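Local coordinates for halogenase PltM (Pseudomonas fluorescens, PDB 6BZN), which halogenates phenolic substrates, with unusual breadth in both substrate and halide, as a FAD-dependent flavoprotein that also binds calcium, at residues 55-60 and 158-163; 106-111 and 244-249; 125-130 and 515-520; 216-221 and 318-323. All coordinates share one frame; numbering follows the deposited sequence.

Contact 1: 55-60 and 158-163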
loop_
_atom_site.group_PDB
_atom_site.type_symbol
_atom_site.label_atom_id
_atom_site.label_comp_id
_atom_site.label_asym_id
_atom_site.label_seq_id
_atom_site.Cartn_x
_atom_site.Cartn_y
_atom_site.Cartn_z
ATOM N N ALA A 55 14.461 3.775 15.717
ATOM C CA ALA A 55 13.334 3.415 16.567
ATOM C C ALA A 55 13.585 2.042 17.192
ATOM O O ALA A 55 14.634 1.422 16.971
ATOM C CB ALA A 55 12.059 3.404 15.741
ATOM N N GLN A 56 12.617 1.578 17.976
ATOM C CA GLN A 56 12.644 0.220 18.486
ATOM C C GLN A 56 11.272 -0.435 18.477
ATOM O O GLN A 56 10.256 0.240 18.484
ATOM C CB GLN A 56 13.275 0.166 19.878
ATOM C CG GLN A 56 12.673 1.054 20.946
ATOM C CD GLN A 56 13.637 1.246 22.116
ATOM O OE1 GLN A 56 14.407 0.336 22.461
ATOM N NE2 GLN A 56 13.624 2.436 22.709
ATOM N N HIS A 57 11.262 -1.760 18.428
ATOM C CA HIS A 57 10.023 -2.528 18.509
ATOM C C HIS A 57 9.684 -2.712 19.990
ATOM O O HIS A 57 10.596 -2.788 20.812
ATOM C CB HIS A 57 10.170 -3.886 17.828
ATOM C CG HIS A 57 10.327 -3.795 16.348
ATOM N ND1 HIS A 57 9.251 -3.816 15.487
ATOM C CD2 HIS A 57 11.424 -3.636 15.574
ATOM C CE1 HIS A 57 9.685 -3.706 14.243
ATOM N NE2 HIS A 57 10.998 -3.586 14.272
ATOM N N PRO A 58 8.406 -2.776 20.352
ATOM C CA PRO A 58 7.274 -2.633 19.456
ATOM C C PRO A 58 6.997 -1.168 19.116
ATOM O O PRO A 58 7.256 -0.280 19.921
ATOM C CB PRO A 58 6.120 -3.189 20.291
ATOM C CG PRO A 58 6.473 -2.757 21.665
ATOM C CD PRO A 58 7.966 -2.967 21.747
ATOM N N ARG A 59 6.462 -0.917 17.931
ATOM C CA ARG A 59 5.987 0.430 17.625
ATOM C C ARG A 59 4.830 0.430 16.648
ATOM O O ARG A 59 4.683 -0.461 15.833
ATOM C CB ARG A 59 7.134 1.320 17.114
ATOM C CG ARG A 59 7.521 1.151 15.659
ATOM C CD ARG A 59 8.119 -0.206 15.314
ATOM N NE ARG A 59 8.796 -0.096 14.013
ATOM C CZ ARG A 59 10.103 0.160 13.818
ATOM N NH1 ARG A 59 10.964 0.275 14.832
ATOM N NH2 ARG A 59 10.574 0.265 12.571
ATOM N N PHE A 60 4.056 1.494 16.724
ATOM C CA PHE A 60 2.872 1.690 15.902
ATOM C C PHE A 60 3.265 2.082 14.480
ATOM O O PHE A 60 4.265 2.770 14.253
ATOM C CB PHE A 60 2.015 2.756 16.582
ATOM C CG PHE A 60 0.980 3.391 15.712
ATOM C CD1 PHE A 60 -0.296 2.850 15.617
ATOM C CD2 PHE A 60 1.259 4.584 15.057
ATOM C CE1 PHE A 60 -1.267 3.465 14.845
ATOM C CE2 PHE A 60 0.294 5.206 14.281
ATOM C CZ PHE A 60 -0.974 4.642 14.174
ATOM N N SER A 158 20.763 -6.961 13.844
ATOM C CA SER A 158 19.897 -5.799 14.030
ATOM C C SER A 158 20.402 -4.977 15.209
ATOM O O SER A 158 20.710 -5.546 16.254
ATOM C CB SER A 158 18.471 -6.242 14.311
ATOM O OG SER A 158 17.669 -5.147 14.706
ATOM N N ARG A 159 20.502 -3.664 15.017
ATOM C CA ARG A 159 20.763 -2.710 16.094
ATOM C C ARG A 159 19.631 -1.701 16.069
ATOM O O ARG A 159 19.440 -0.991 15.066
ATOM C CB ARG A 159 22.102 -2.006 15.919
ATOM C CG ARG A 159 23.267 -2.960 15.789
ATOM C CD ARG A 159 24.608 -2.243 15.790
ATOM N NE ARG A 159 25.645 -3.093 15.208
ATOM C CZ ARG A 159 26.934 -2.775 15.094
ATOM N NH1 ARG A 159 27.395 -1.612 15.535
ATOM N NH2 ARG A 159 27.765 -3.641 14.526
ATOM N N GLN A 160 18.899 -1.671 17.181
ATOM C CA GLN A 160 17.764 -0.790 17.418
ATOM C C GLN A 160 18.190 0.413 18.234
ATOM O O GLN A 160 19.247 0.394 18.874
ATOM C CB GLN A 160 16.708 -1.536 18.233
ATOM C CG GLN A 160 16.243 -2.839 17.622
ATOM C CD GLN A 160 14.985 -2.653 16.814
ATOM O OE1 GLN A 160 13.897 -2.601 17.378
ATOM N NE2 GLN A 160 15.122 -2.538 15.495
ATOM N N ASN A 161 17.355 1.449 18.224
ATOM C CA ASN A 161 17.581 2.641 19.049
ATOM C C ASN A 161 18.956 3.296 18.829
ATOM O O ASN A 161 19.562 3.805 19.767
ATOM C CB ASN A 161 17.364 2.283 20.533
ATOM C CG ASN A 161 17.070 3.493 21.386
ATOM O OD1 ASN A 161 16.507 4.475 20.910
ATOM N ND2 ASN A 161 17.439 3.424 22.661
ATOM N N ILE A 162 19.448 3.250 17.587
ATOM C CA ILE A 162 20.773 3.803 17.251
ATOM C C ILE A 162 20.618 5.175 16.628
ATOM O O ILE A 162 19.517 5.598 16.299
ATOM C CB ILE A 162 21.653 2.870 16.361
ATOM C CG1 ILE A 162 20.959 2.414 15.071
ATOM C CG2 ILE A 162 22.105 1.657 17.153
ATOM C CD1 ILE A 162 20.760 3.498 14.032
ATOM N N LYS A 163 21.727 5.880 16.499
ATOM C CA LYS A 163 21.748 7.174 15.845
ATOM C C LYS A 163 22.825 7.119 14.773
ATOM O O LYS A 163 23.995 6.915 15.072
ATOM C CB LYS A 163 22.014 8.285 16.877
ATOM C CG LYS A 163 22.192 9.697 16.315
ATOM C CD LYS A 163 21.136 10.067 15.279
ATOM C CE LYS A 163 20.832 11.563 15.250
ATOM N NZ LYS A 163 21.972 12.401 14.785
HETATM O O HOH W 1 13.476 -3.282 20.251
#

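Contact 2: 106-111 and 244-249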
loop_
_atom_site.group_PDB
_atom_site.type_symbol
_atom_site.label_atom_id
_atom_site.label_comp_id
_atom_site.label_asym_id
_atom_site.label_seq_id
_atom_site.Cartn_x
_atom_site.Cartn_y
_atom_site.Cartn_z
ATOM N N ILE A 106 -9.789 -8.953 9.683
ATOM C CA ILE A 106 -10.108 -9.597 8.410
ATOM C C ILE A 106 -10.694 -8.599 7.423
ATOM O O ILE A 106 -11.298 -7.602 7.817
ATOM C CB ILE A 106 -11.074 -10.781 8.646
ATOM C CG1 ILE A 106 -11.088 -11.729 7.471
ATOM C CG2 ILE A 106 -12.484 -10.313 8.979
ATOM C CD1 ILE A 106 -11.708 -13.073 7.808
ATOM N N LYS A 107 -10.483 -8.849 6.137
ATOM C CA LYS A 107 -11.216 -8.117 5.108
ATOM C C LYS A 107 -11.635 -9.027 3.975
ATOM O O LYS A 107 -10.849 -9.845 3.477
ATOM C CB LYS A 107 -10.441 -6.906 4.578
ATOM C CG LYS A 107 -9.050 -7.220 4.075
ATOM C CD LYS A 107 -8.414 -6.057 3.304
ATOM C CE LYS A 107 -9.060 -5.764 1.955
ATOM N NZ LYS A 107 -8.307 -6.266 0.776
ATOM N N LEU A 108 -12.885 -8.856 3.567
ATOM C CA LEU A 108 -13.453 -9.614 2.466
ATOM C C LEU A 108 -13.571 -8.760 1.217
ATOM O O LEU A 108 -14.118 -9.222 0.205
ATOM C CB LEU A 108 -14.812 -10.156 2.882
ATOM C CG LEU A 108 -14.775 -11.033 4.131
ATOM C CD1 LEU A 108 -16.189 -11.427 4.554
ATOM C CD2 LEU A 108 -13.908 -12.259 3.904
ATOM N N GLY A 109 -13.048 -7.531 1.283
ATOM C CA GLY A 109 -13.024 -6.623 0.150
ATOM C C GLY A 109 -12.854 -5.179 0.580
ATOM O O GLY A 109 -12.724 -4.885 1.769
ATOM N N PHE A 110 -12.821 -4.297 -0.409
ATOM C CA PHE A 110 -12.871 -2.846 -0.201
ATOM C C PHE A 110 -14.325 -2.418 -0.369
ATOM O O PHE A 110 -14.982 -2.843 -1.314
ATOM C CB PHE A 110 -12.017 -2.097 -1.237
ATOM C CG PHE A 110 -10.505 -2.093 -0.978
ATOM C CD1 PHE A 110 -9.929 -2.560 0.207
ATOM C CD2 PHE A 110 -9.656 -1.537 -1.930
ATOM C CE1 PHE A 110 -8.545 -2.496 0.407
ATOM C CE2 PHE A 110 -8.270 -1.492 -1.739
ATOM C CZ PHE A 110 -7.717 -1.964 -0.565
ATOM N N SER A 111 -14.832 -1.591 0.539
ATOM C CA SER A 111 -16.163 -1.025 0.402
ATOM C C SER A 111 -16.069 0.495 0.435
ATOM O O SER A 111 -15.178 1.071 1.083
ATOM C CB SER A 111 -17.098 -1.529 1.498
ATOM O OG SER A 111 -16.632 -1.157 2.776
ATOM N N LEU A 244 -19.775 -4.911 5.703
ATOM C CA LEU A 244 -18.811 -3.820 5.555
ATOM C C LEU A 244 -17.862 -3.776 6.762
ATOM O O LEU A 244 -16.717 -3.348 6.625
ATOM C CB LEU A 244 -19.478 -2.472 5.343
ATOM C CG LEU A 244 -20.528 -2.229 4.248
ATOM C CD1 LEU A 244 -20.358 -0.834 3.658
ATOM C CD2 LEU A 244 -20.544 -3.263 3.149
ATOM N N PHE A 245 -18.341 -4.257 7.914
ATOM C CA PHE A 245 -17.514 -4.487 9.101
ATOM C C PHE A 245 -16.298 -5.373 8.806
ATOM O O PHE A 245 -15.214 -5.140 9.339
ATOM C CB PHE A 245 -18.377 -5.131 10.204
ATOM C CG PHE A 245 -17.683 -5.313 11.530
ATOM C CD1 PHE A 245 -16.993 -4.260 12.137
ATOM C CD2 PHE A 245 -17.770 -6.533 12.213
ATOM C CE1 PHE A 245 -16.369 -4.430 13.373
ATOM C CE2 PHE A 245 -17.151 -6.703 13.459
ATOM C CZ PHE A 245 -16.465 -5.641 14.038
ATOM N N LYS A 246 -16.501 -6.376 7.952
ATOM C CA LYS A 246 -15.460 -7.283 7.489
ATOM C C LYS A 246 -14.893 -6.830 6.141
ATOM O O LYS A 246 -14.691 -7.633 5.233
ATOM C CB LYS A 246 -16.011 -8.719 7.390
ATOM C CG LYS A 246 -16.522 -9.300 8.703
ATOM C CD LYS A 246 -16.867 -10.772 8.530
ATOM C CE LYS A 246 -17.494 -11.394 9.779
ATOM N NZ LYS A 246 -16.511 -11.595 10.878
ATOM N N SER A 247 -14.607 -5.538 6.034
ATOM C CA SER A 247 -14.039 -4.941 4.842
ATOM C C SER A 247 -13.203 -3.732 5.233
ATOM O O SER A 247 -13.331 -3.202 6.340
ATOM C CB SER A 247 -15.156 -4.495 3.894
ATOM O OG SER A 247 -15.710 -3.247 4.285
ATOM N N THR A 248 -12.357 -3.296 4.319
ATOM C CA THR A 248 -11.749 -1.979 4.418
ATOM C C THR A 248 -12.773 -0.972 3.911
ATOM O O THR A 248 -13.016 -0.878 2.715
ATOM C CB THR A 248 -10.498 -1.902 3.556
ATOM O OG1 THR A 248 -9.659 -3.027 3.861
ATOM C CG2 THR A 248 -9.743 -0.588 3.764
ATOM N N LEU A 249 -13.356 -0.223 4.833
ATOM C CA LEU A 249 -14.455 0.672 4.533
ATOM C C LEU A 249 -13.916 2.075 4.306
ATOM O O LEU A 249 -13.169 2.602 5.148
ATOM C CB LEU A 249 -15.461 0.630 5.679
ATOM C CG LEU A 249 -16.544 1.691 5.795
ATOM C CD1 LEU A 249 -17.381 1.770 4.530
ATOM C CD2 LEU A 249 -17.401 1.362 7.010
#

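Contact 3: 125-130 and 515-520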
loop_
_atom_site.group_PDB
_atom_site.type_symbol
_atom_site.label_atom_id
_atom_site.label_comp_id
_atom_site.label_asym_id
_atom_site.label_seq_id
_atom_site.Cartn_x
_atom_site.Cartn_y
_atom_site.Cartn_z
ATOM N N HIS A 125 -25.794 4.298 -1.837
ATOM C CA HIS A 125 -24.588 4.924 -2.404
ATOM C C HIS A 125 -23.350 4.187 -1.917
ATOM O O HIS A 125 -22.446 4.806 -1.331
ATOM C CB HIS A 125 -24.540 6.412 -2.042
ATOM C CG HIS A 125 -25.634 7.212 -2.663
ATOM N ND1 HIS A 125 -25.998 8.459 -2.206
ATOM C CD2 HIS A 125 -26.447 6.943 -3.712
ATOM C CE1 HIS A 125 -26.986 8.926 -2.949
ATOM N NE2 HIS A 125 -27.268 8.030 -3.876
ATOM N N LEU A 126 -23.329 2.874 -2.200
ATOM C CA LEU A 126 -22.276 1.935 -1.807
ATOM C C LEU A 126 -21.799 1.108 -3.002
ATOM O O LEU A 126 -22.603 0.710 -3.845
ATOM C CB LEU A 126 -22.804 0.929 -0.771
ATOM C CG LEU A 126 -22.710 1.227 0.716
ATOM C CD1 LEU A 126 -23.282 2.592 1.035
ATOM C CD2 LEU A 126 -23.436 0.125 1.492
ATOM N N VAL A 127 -20.502 0.829 -3.059
ATOM C CA VAL A 127 -19.974 -0.236 -3.908
ATOM C C VAL A 127 -19.024 -1.070 -3.056
ATOM O O VAL A 127 -18.332 -0.538 -2.181
ATOM C CB VAL A 127 -19.264 0.256 -5.203
ATOM C CG1 VAL A 127 -20.248 0.929 -6.145
ATOM C CG2 VAL A 127 -18.103 1.200 -4.907
ATOM N N ALA A 128 -19.008 -2.373 -3.298
ATOM C CA ALA A 128 -18.123 -3.268 -2.561
ATOM C C ALA A 128 -17.901 -4.543 -3.364
ATOM O O ALA A 128 -18.703 -5.459 -3.284
ATOM C CB ALA A 128 -18.701 -3.589 -1.183
ATOM N N PRO A 129 -16.822 -4.595 -4.160
ATOM C CA PRO A 129 -16.553 -5.825 -4.894
ATOM C C PRO A 129 -15.857 -6.837 -3.990
ATOM O O PRO A 129 -14.765 -6.560 -3.529
ATOM C CB PRO A 129 -15.647 -5.371 -6.039
ATOM C CG PRO A 129 -15.039 -4.072 -5.593
ATOM C CD PRO A 129 -15.897 -3.500 -4.513
ATOM N N PRO A 130 -16.486 -7.996 -3.717
ATOM C CA PRO A 130 -15.882 -8.896 -2.739
ATOM C C PRO A 130 -14.720 -9.738 -3.254
ATOM O O PRO A 130 -14.606 -9.998 -4.462
ATOM C CB PRO A 130 -17.048 -9.794 -2.309
ATOM C CG PRO A 130 -18.061 -9.698 -3.369
ATOM C CD PRO A 130 -17.796 -8.486 -4.197
ATOM N N SER A 515 -25.487 -0.780 -12.828
ATOM C CA SER A 515 -26.522 -1.028 -11.827
ATOM C C SER A 515 -26.133 -2.101 -10.805
ATOM O O SER A 515 -26.695 -2.155 -9.714
ATOM C CB SER A 515 -27.847 -1.385 -12.511
ATOM O OG SER A 515 -27.725 -2.611 -13.190
ATOM N N ASN A 516 -25.194 -2.970 -11.169
ATOM C CA ASN A 516 -24.621 -3.918 -10.226
ATOM C C ASN A 516 -23.458 -3.278 -9.451
ATOM O O ASN A 516 -22.338 -3.194 -9.951
ATOM C CB ASN A 516 -24.133 -5.174 -10.948
ATOM C CG ASN A 516 -23.485 -6.178 -10.003
ATOM O OD1 ASN A 516 -23.706 -6.149 -8.785
ATOM N ND2 ASN A 516 -22.666 -7.062 -10.555
ATOM N N ARG A 517 -23.729 -2.887 -8.212
ATOM C CA ARG A 517 -22.750 -2.204 -7.362
ATOM C C ARG A 517 -21.821 -3.117 -6.552
ATOM O O ARG A 517 -20.952 -2.630 -5.827
ATOM C CB ARG A 517 -23.496 -1.257 -6.438
ATOM C CG ARG A 517 -24.119 -0.134 -7.230
ATOM C CD ARG A 517 -24.894 0.872 -6.410
ATOM N NE ARG A 517 -26.163 0.391 -5.870
ATOM C CZ ARG A 517 -26.372 -0.037 -4.618
ATOM N NH1 ARG A 517 -25.382 -0.136 -3.736
ATOM N NH2 ARG A 517 -27.599 -0.410 -4.237
ATOM N N PHE A 518 -22.016 -4.424 -6.673
ATOM C CA PHE A 518 -21.246 -5.427 -5.958
ATOM C C PHE A 518 -20.771 -6.442 -6.973
ATOM O O PHE A 518 -21.355 -7.519 -7.126
ATOM C CB PHE A 518 -22.115 -6.090 -4.885
ATOM C CG PHE A 518 -22.736 -5.111 -3.943
ATOM C CD1 PHE A 518 -21.953 -4.461 -2.998
ATOM C CD2 PHE A 518 -24.087 -4.809 -4.007
ATOM C CE1 PHE A 518 -22.500 -3.535 -2.139
ATOM C CE2 PHE A 518 -24.646 -3.889 -3.135
ATOM C CZ PHE A 518 -23.853 -3.246 -2.204
ATOM N N ILE A 519 -19.706 -6.078 -7.671
ATOM C CA ILE A 519 -19.166 -6.892 -8.756
ATOM C C ILE A 519 -18.519 -8.162 -8.207
ATOM O O ILE A 519 -17.574 -8.078 -7.424
ATOM C CB ILE A 519 -18.141 -6.084 -9.576
ATOM C CG1 ILE A 519 -18.853 -4.923 -10.280
ATOM C CG2 ILE A 519 -17.415 -6.967 -10.580
ATOM C CD1 ILE A 519 -17.922 -3.818 -10.730
ATOM N N LEU A 520 -19.012 -9.323 -8.638
ATOM C CA LEU A 520 -18.539 -10.617 -8.112
ATOM C C LEU A 520 -17.453 -11.214 -8.990
ATOM O O LEU A 520 -17.395 -10.954 -10.194
ATOM C CB LEU A 520 -19.703 -11.611 -7.996
ATOM C CG LEU A 520 -20.943 -11.156 -7.231
ATOM C CD1 LEU A 520 -21.992 -12.262 -7.235
ATOM C CD2 LEU A 520 -20.611 -10.761 -5.796
HETATM O O HOH W 2 -15.061 -8.837 -6.934
#

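Contact 4: 216-221 and 318-323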
loop_
_atom_site.group_PDB
_atom_site.type_symbol
_atom_site.label_atom_id
_atom_site.label_comp_id
_atom_site.label_asym_id
_atom_site.label_seq_id
_atom_site.Cartn_x
_atom_site.Cartn_y
_atom_site.Cartn_z
ATOM N N CYS A 216 -3.436 15.492 2.905
ATOM C CA CYS A 216 -3.010 15.379 4.294
ATOM C C CYS A 216 -3.720 14.175 4.903
ATOM O O CYS A 216 -4.659 13.626 4.303
ATOM C CB CYS A 216 -3.337 16.654 5.085
ATOM S SG CYS A 216 -5.091 17.058 5.191
ATOM N N SER A 217 -3.252 13.747 6.072
ATOM C CA SER A 217 -3.812 12.599 6.756
ATOM C C SER A 217 -3.774 12.781 8.268
ATOM O O SER A 217 -2.763 13.242 8.819
ATOM C CB SER A 217 -3.038 11.333 6.357
ATOM O OG SER A 217 -3.639 10.178 6.914
ATOM N N PHE A 218 -4.884 12.418 8.914
ATOM C CA PHE A 218 -5.006 12.306 10.363
ATOM C C PHE A 218 -5.333 10.847 10.672
ATOM O O PHE A 218 -6.300 10.313 10.111
ATOM C CB PHE A 218 -6.175 13.118 10.893
ATOM C CG PHE A 218 -6.085 14.612 10.680
ATOM C CD1 PHE A 218 -6.464 15.178 9.473
ATOM C CD2 PHE A 218 -5.748 15.452 11.734
ATOM C CE1 PHE A 218 -6.448 16.551 9.288
ATOM C CE2 PHE A 218 -5.718 16.827 11.566
ATOM C CZ PHE A 218 -6.075 17.382 10.339
ATOM N N PHE A 219 -4.582 10.201 11.558
ATOM C CA PHE A 219 -4.835 8.795 11.856
ATOM C C PHE A 219 -4.570 8.397 13.298
ATOM O O PHE A 219 -3.747 9.000 14.007
ATOM C CB PHE A 219 -4.068 7.871 10.903
ATOM C CG PHE A 219 -2.613 8.218 10.747
ATOM C CD1 PHE A 219 -2.216 9.208 9.855
ATOM C CD2 PHE A 219 -1.651 7.573 11.494
ATOM C CE1 PHE A 219 -0.874 9.541 9.707
ATOM C CE2 PHE A 219 -0.308 7.892 11.345
ATOM C CZ PHE A 219 0.080 8.874 10.447
ATOM N N THR A 220 -5.300 7.372 13.723
ATOM C CA THR A 220 -5.203 6.868 15.081
ATOM C C THR A 220 -5.836 5.473 15.152
ATOM O O THR A 220 -6.356 4.956 14.148
ATOM C CB THR A 220 -5.879 7.838 16.094
ATOM O OG1 THR A 220 -5.503 7.478 17.423
ATOM C CG2 THR A 220 -7.404 7.810 15.989
ATOM N N HIS A 221 -5.805 4.894 16.343
ATOM C CA HIS A 221 -6.536 3.688 16.640
ATOM C C HIS A 221 -7.541 3.960 17.757
ATOM O O HIS A 221 -7.236 4.676 18.711
ATOM C CB HIS A 221 -5.596 2.569 17.088
ATOM C CG HIS A 221 -4.792 1.949 15.989
ATOM N ND1 HIS A 221 -3.839 0.982 16.235
ATOM C CD2 HIS A 221 -4.787 2.148 14.653
ATOM C CE1 HIS A 221 -3.303 0.594 15.091
ATOM N NE2 HIS A 221 -3.869 1.278 14.114
ATOM N N TRP A 318 -3.761 11.232 18.132
ATOM C CA TRP A 318 -3.833 11.475 16.694
ATOM C C TRP A 318 -2.455 11.866 16.160
ATOM O O TRP A 318 -1.694 12.558 16.837
ATOM C CB TRP A 318 -4.803 12.622 16.370
ATOM C CG TRP A 318 -6.257 12.336 16.476
ATOM C CD1 TRP A 318 -7.093 12.701 17.498
ATOM C CD2 TRP A 318 -7.072 11.659 15.516
ATOM N NE1 TRP A 318 -8.369 12.288 17.231
ATOM C CE2 TRP A 318 -8.386 11.648 16.021
ATOM C CE3 TRP A 318 -6.820 11.057 14.279
ATOM C CZ2 TRP A 318 -9.448 11.050 15.334
ATOM C CZ3 TRP A 318 -7.875 10.475 13.594
ATOM C CH2 TRP A 318 -9.174 10.477 14.125
ATOM N N ILE A 319 -2.138 11.410 14.955
ATOM C CA ILE A 319 -0.987 11.905 14.215
ATOM C C ILE A 319 -1.537 12.671 13.026
ATOM O O ILE A 319 -2.460 12.189 12.368
ATOM C CB ILE A 319 -0.099 10.749 13.709
ATOM C CG1 ILE A 319 0.499 9.968 14.886
ATOM C CG2 ILE A 319 0.999 11.266 12.779
ATOM C CD1 ILE A 319 1.648 10.678 15.570
ATOM N N TYR A 320 -0.993 13.860 12.774
ATOM C CA TYR A 320 -1.343 14.659 11.609
ATOM C C TYR A 320 -0.121 14.792 10.720
ATOM O O TYR A 320 0.953 15.105 11.210
ATOM C CB TYR A 320 -1.807 16.048 12.039
ATOM C CG TYR A 320 -1.955 17.025 10.891
ATOM C CD1 TYR A 320 -2.831 16.765 9.832
ATOM C CD2 TYR A 320 -1.247 18.221 10.870
ATOM C CE1 TYR A 320 -2.981 17.669 8.777
ATOM C CE2 TYR A 320 -1.392 19.127 9.824
ATOM C CZ TYR A 320 -2.264 18.858 8.793
ATOM O OH TYR A 320 -2.383 19.777 7.767
ATOM N N ALA A 321 -0.287 14.515 9.427
ATOM C CA ALA A 321 0.734 14.766 8.420
ATOM C C ALA A 321 0.148 15.758 7.405
ATOM O O ALA A 321 -0.804 15.414 6.697
ATOM C CB ALA A 321 1.143 13.452 7.741
ATOM N N PRO A 322 0.697 16.991 7.331
ATOM C CA PRO A 322 0.101 18.014 6.438
ATOM C C PRO A 322 0.241 17.764 4.931
ATOM O O PRO A 322 -0.591 18.235 4.140
ATOM C CB PRO A 322 0.828 19.306 6.856
ATOM C CG PRO A 322 2.126 18.832 7.422
ATOM C CD PRO A 322 1.790 17.563 8.149
ATOM N N ARG A 323 1.291 17.059 4.534
ATOM C CA ARG A 323 1.418 16.620 3.165
ATOM C C ARG A 323 2.123 15.280 3.034
ATOM O O ARG A 323 3.337 15.157 3.243
ATOM C CB ARG A 323 2.139 17.621 2.285
ATOM C CG ARG A 323 2.181 17.049 0.878
ATOM C CD ARG A 323 2.252 18.047 -0.208
ATOM N NE ARG A 323 1.851 17.452 -1.485
ATOM C CZ ARG A 323 2.031 18.038 -2.658
ATOM N NH1 ARG A 323 2.604 19.233 -2.724
ATOM N NH2 ARG A 323 1.627 17.442 -3.768
#

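Contact 1: 55-60 and 158-163
The side-chain amide of Gln160 meets His57 at the rim of the nucleotide-binding part of the fold, where strand 157-159 is an outermost strand of a parallel, Rossmann-like sheet and 55-60 is the loop after strand 49-52. The two side chains cross at about a right angle, yet ring and amide planes differ by only 10°. Gln160 OE1 lies at the edge of the imidazole, near its plane, 3.2 Å from His57 CD2, while accepting a hydrogen bond of 3.0 Å from His57 N. A bend at chi2 (-95°) turns the Gln160 amide into this place; Gln160 adopts two conformations, and this grip belongs to one of them. Ser31 takes the other polar ends, its O receiving His57 NE2 and its OG Gln160 NE2. The guanidinium of Arg59, an FAD-binding residue, lies over one ring face and is salt-bridged to Asp53, also of that site. Nearer the surface, Gln56 and Asn161 run side by side with stacked amides, planes 26° apart and Gln56 NE2 3.8 Å from Asn161 CG. One residue back, Ala55 O accepts from Asn161 N at 3.0 Å, the donor standing above the carbonyl plane. Water 1 bridges the loops, giving one proton to Gln160 OE1 at 3.0 Å and the other to His57 O at 3.0 Å.

Contact 2: 106-111 and 244-249
Ser111 and Ser247 both hold OG between their backbone N and carbonyl carbon (chi1 61° and 80°), and these matching rotations bring the two hydroxyls to 2.7 Å, OG to OG. The proton order is fixed: Ser111 OG donates to Ser247 OG, which donates in turn to Leu244 O at a short 2.5 Å. Around this hydroxyl chain, strands 109-114 and 248-253 pair in parallel within the mixed sheet, with Thr248 N bonded to Gly109 O and Ser111 N to Thr248 O at 2.9 Å, nearly straight at 172°. Where the chain turns its corner at Leu108, the backbone N of that residue reaches Lys246 O at 2.7 Å. On the face bearing Phe110 and Thr248, the ring lies alongside the threonine, CD1 3.5 Å from Thr248 CB. The aliphatic part of Lys107 crosses Thr248 OG1, whose hydrogen-bond partner is His137, while Lys107 NZ pairs with Glu135. With an alanine at Ser247, the Ser111 hydroxyl would probably lose this acceptor and Leu244 O this donor, leaving the turn before strand 248-253 less firmly held. Both serines are buried, and the chain of bonds satisfies their hydroxyls by pairing them with each other and with Leu244 O.

Contact 3: 125-130 and 515-520
Val127 and Arg517, like Pro129 and Ile519, face each other with CA atoms 4.8 Å apart, as 126-130 and 517-520 run in the same direction to within 4°. The C-terminal tail thus lies along strand 126-131, one edge strand of the mixed sheet, but one main-chain bond alone joins the two segments directly: Ala128 N to Arg517 O, 3.2 Å, with the donor in the carbonyl plane. Arg517 adds a side-chain tie. Its chain folds at chi3 (-71°), so that NH1 comes back to Leu126 O at 2.9 Å, the acceptor lying in the guanidinium plane and the bond running at 160°. A leucine in its place would probably leave Leu126 O without this donor and Asp124 without its weak, long ion pair. The Phe518 ring comes edge-on to Ala128 O, CD1 being 3.4 Å from it, and the same carbon packs 3.8 Å from Ala128 CB. An Asx turn, Phe518 N donating to Asn516 OD1, shapes the tail just where this ring departs. Val127 also packs on helix 410-441, through Trp413, Asn414 and His417. At the other end Pro130 CG meets Leu520 CD2 at 3.7 Å, and water 2 closes the run, donating to Pro130 O at 2.8 Å and to Ile519 O at 2.7 Å.

Contact 4: 216-221 and 318-323
Phe218 and Tyr320 form a non-hydrogen-bonded pair between antiparallel strands 215-223 and 313-321, and their rings meet in an offset stack. Their first torsions differ: Phe218 sets CG anti to its carbonyl carbon, Tyr320 anti to its nitrogen, and the rings lean together with centroids 4.5 Å apart and planes at 29°. Tyr320 CD1 consequently hangs over the rim of the phenylalanine face, 3.3 Å from Phe218 CZ. On the opposite face of the sheet Phe219 puts its ring between the backbone N and carbonyl carbon (chi1 49°), which swings it across the hydrogen-bonded partner Ile319. The isoleucine CB sits over the ring face, 4.0 Å from the centroid of Phe219, while Ile319 CG2 reaches Phe219 CZ at 3.5 Å. Thr220 CG2 stands almost squarely on the six-membered ring of Trp318, 3.5 Å from its centroid and 8° off the normal, a CH-pi contact. The polar ends are held outside the pair, Trp318 NE1 by Glu292 and Thr220 OG1 by Asn314. Four main-chain bonds flank the stacked residues, including Ala321 N to Ser217 O at 2.8 Å and Phe219 N to Ile319 O at 3.0 Å. Across the strands the polar work is thus left to the backbone, and the side chains add dispersion and CH-pi contacts, ring or aliphatic CH against ring, that join an edge strand to its neighbour.

Contacts 2, 3 and 4 all reach the mixed sheet. Contacts 2 and 3 adjoin, centres about 12 Å apart, because strands 109-114 and 126-131 are neighbours: Ser111 CB lies 3.7 Å from Ala128 CB. Contact 4, at the edge opposite contact 3, is about 22 Å from contact 2 and about 29 Å from contact 3, centre to centre. Contact 1 sits in the parallel-sheet region, about 42 Å from contact 3 between centres, but touches contact 4 through Phe60 CE1 and His221 NE2, 3.5 Å apart. The FAD site, vacant here, relates to three of them: contact 1 contains Arg59, while Thr248, Phe110 and Phe219 come within about 4 Å, side chain to side chain, of Ala65, Ser351 and Val62 respectively.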